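Local coordinates for protein CupA (Streptococcus pneumoniae, PDB 4F2E) that binds copper(I) through a cupredoxin-like domain and probably acts as a copper chaperone in copper resistance, at residues Pro36-Phe41 / Val71-Pro76. Numbering follows the deposited sequence.
Sequences PARIVF and VVEITP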
loop_
_atom_site.group_PDB
_atom_site.type_symbol
_atom_site.label_atom_id
_atom_site.label_comp_id
_atom_site.label_asym_id
_atom_site.label_seq_id
_atom_site.Cartn_x
_atom_site.Cartn_y
_atom_site.Cartn_z
ATOM N N PRO A 36 10.345 -9.257 0.066
ATOM C CA PRO A 36 10.062 -8.206 -0.919
ATOM C C PRO A 36 8.569 -8.123 -1.211
ATOM O O PRO A 36 7.930 -9.154 -1.417
ATOM C CB PRO A 36 10.830 -8.674 -2.156
ATOM C CG PRO A 36 11.952 -9.493 -1.603
ATOM C CD PRO A 36 11.379 -10.195 -0.405
ATOM N N ALA A 37 8.022 -6.913 -1.221
ATOM C CA ALA A 37 6.579 -6.735 -1.332
ATOM C C ALA A 37 6.156 -5.978 -2.582
ATOM O O ALA A 37 6.845 -5.065 -3.043
ATOM C CB ALA A 37 6.035 -6.039 -0.086
ATOM N N ARG A 38 5.013 -6.392 -3.120
ATOM C CA ARG A 38 4.324 -5.695 -4.193
ATOM C C ARG A 38 2.973 -5.262 -3.650
ATOM O O ARG A 38 2.133 -6.102 -3.316
ATOM C CB ARG A 38 4.104 -6.627 -5.386
ATOM C CG ARG A 38 5.349 -6.943 -6.192
ATOM C CD ARG A 38 5.099 -8.094 -7.160
ATOM N NE ARG A 38 3.832 -7.966 -7.877
ATOM C CZ ARG A 38 3.641 -7.198 -8.944
ATOM N NH1 ARG A 38 4.639 -6.468 -9.424
ATOM N NH2 ARG A 38 2.450 -7.154 -9.529
ATOM N N ILE A 39 2.771 -3.956 -3.539
ATOM C CA ILE A 39 1.487 -3.422 -3.127
ATOM C C ILE A 39 0.870 -2.791 -4.364
ATOM O O ILE A 39 1.309 -1.739 -4.828
ATOM C CB ILE A 39 1.638 -2.410 -1.977
ATOM C CG1 ILE A 39 2.503 -3.014 -0.866
ATOM C CG2 ILE A 39 0.273 -2.012 -1.433
ATOM C CD1 ILE A 39 2.858 -2.047 0.243
ATOM N N VAL A 40 -0.125 -3.474 -4.918
ATOM C CA VAL A 40 -0.661 -3.129 -6.221
ATOM C C VAL A 40 -1.884 -2.237 -6.075
ATOM O O VAL A 40 -2.950 -2.693 -5.655
ATOM C CB VAL A 40 -1.042 -4.394 -7.007
ATOM C CG1 VAL A 40 -1.476 -4.031 -8.419
ATOM C CG2 VAL A 40 0.130 -5.366 -7.034
ATOM N N PHE A 41 -1.727 -0.964 -6.424
ATOM C CA PHE A 41 -2.822 -0.010 -6.339
ATOM C C PHE A 41 -3.580 0.053 -7.650
ATOM O O PHE A 41 -3.018 0.409 -8.688
ATOM C CB PHE A 41 -2.306 1.375 -5.948
ATOM C CG PHE A 41 -1.838 1.457 -4.526
ATOM C CD1 PHE A 41 -0.547 1.084 -4.185
ATOM C CD2 PHE A 41 -2.694 1.888 -3.525
ATOM C CE1 PHE A 41 -0.118 1.145 -2.876
ATOM C CE2 PHE A 41 -2.267 1.951 -2.211
ATOM C CZ PHE A 41 -0.981 1.581 -1.886
ATOM N N VAL A 71 2.320 -0.298 -9.015
ATOM C CA VAL A 71 2.880 -1.135 -7.963
ATOM C C VAL A 71 3.908 -0.407 -7.114
ATOM O O VAL A 71 4.926 0.071 -7.616
ATOM C CB VAL A 71 3.525 -2.411 -8.537
ATOM C CG1 VAL A 71 4.031 -3.299 -7.408
ATOM C CG2 VAL A 71 2.525 -3.163 -9.394
ATOM N N VAL A 72 3.627 -0.325 -5.818
ATOM C CA VAL A 72 4.607 0.139 -4.854
ATOM C C VAL A 72 5.432 -1.060 -4.407
ATOM O O VAL A 72 4.891 -2.062 -3.934
ATOM C CB VAL A 72 3.930 0.788 -3.634
ATOM C CG1 VAL A 72 4.939 1.012 -2.519
ATOM C CG2 VAL A 72 3.269 2.097 -4.031
ATOM N N GLU A 73 6.745 -0.972 -4.579
ATOM C CA GLU A 73 7.629 -2.047 -4.155
ATOM C C GLU A 73 8.479 -1.607 -2.975
ATOM O O GLU A 73 9.176 -0.595 -3.042
ATOM C CB GLU A 73 8.510 -2.513 -5.310
ATOM C CG GLU A 73 7.709 -3.049 -6.484
ATOM C CD GLU A 73 8.586 -3.549 -7.606
ATOM O OE1 GLU A 73 8.851 -2.766 -8.543
ATOM O OE2 GLU A 73 9.008 -4.723 -7.551
ATOM N N ILE A 74 8.390 -2.366 -1.889
ATOM C CA ILE A 74 9.200 -2.130 -0.702
ATOM C C ILE A 74 9.622 -3.474 -0.129
ATOM O O ILE A 74 8.984 -4.490 -0.391
ATOM C CB ILE A 74 8.423 -1.343 0.381
ATOM C CG1 ILE A 74 7.152 -2.094 0.789
ATOM C CG2 ILE A 74 8.083 0.060 -0.105
ATOM C CD1 ILE A 74 6.412 -1.457 1.953
ATOM N N THR A 75 10.701 -3.480 0.643
ATOM C CA THR A 75 11.097 -4.675 1.380
ATOM C C THR A 75 11.233 -4.303 2.850
ATOM O O THR A 75 12.273 -3.797 3.275
ATOM C CB THR A 75 12.419 -5.269 0.857
ATOM O OG1 THR A 75 12.281 -5.596 -0.532
ATOM C CG2 THR A 75 12.784 -6.531 1.634
ATOM N N PRO A 76 10.173 -4.538 3.633
ATOM C CA PRO A 76 10.151 -4.088 5.028
ATOM C C PRO A 76 11.001 -4.972 5.935
ATOM O O PRO A 76 10.615 -6.102 6.229
ATOM C CB PRO A 76 8.674 -4.201 5.402
ATOM C CG PRO A 76 8.157 -5.307 4.540
ATOM C CD PRO A 76 8.919 -5.210 3.243
HETATM O O HOH W 1 9.288 -5.738 -4.368
#
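Ile39 and Val72 face each other as an antiparallel hydrogen-bonded pair at the middle of the ladder joining strands 37-43 and 69-74. Ile39 N reaches Val72 O at 2.9 Å, nearly straight (173°) and in the carbonyl plane; Val72 N returns to Ile39 O at the same length. Toward the end of strand 69-74, Ala37 N holds Ile74 O at 2.7 Å, while the reverse bond is weak and Ala37 O also accepts from a water that weakly bridges to Glu73 OE2. On the face of Ala37, Ile39, Val72 and Ile74, the low methyl of Ala37 is packed by Ile74 CG1, 4.2 Å from CB, and more loosely by Pro76 CD. With chi1 at 58°, Ile74 swings CG1 in over its own backbone, alongside that methyl, and carries CD1 to within 4.0 Å of Ile39 CD1. Beyond Ile39, the Phe41 ring leans back across the strands until CE1 touches Val72 CG2 at 3.7 Å. Ile53 and Phe55 of strand 52-55 and Met95 of strand 92-97 pack over this surface, closing the cupredoxin core. On the opposite face stand Arg38, Val40, Val71 and Glu73. Val71 is the bump there, filling the angle between Val40 and Arg38: its CG2 meets Val40 CG2 at 4.0 Å, and its CG1 lies over one face of the Arg38 guanidinium, 3.8 Å from NH1. A bend at chi3 (45°) folds Arg38 back over this valine, while its NE makes a salt bridge to Glu15 of strand 13-20. The chemistry is thus two-sided: inside, side chains meet through apolar contacts alone; outside, Val71's two methyls and the Glu15 carboxylate probably limit the arginine's swing.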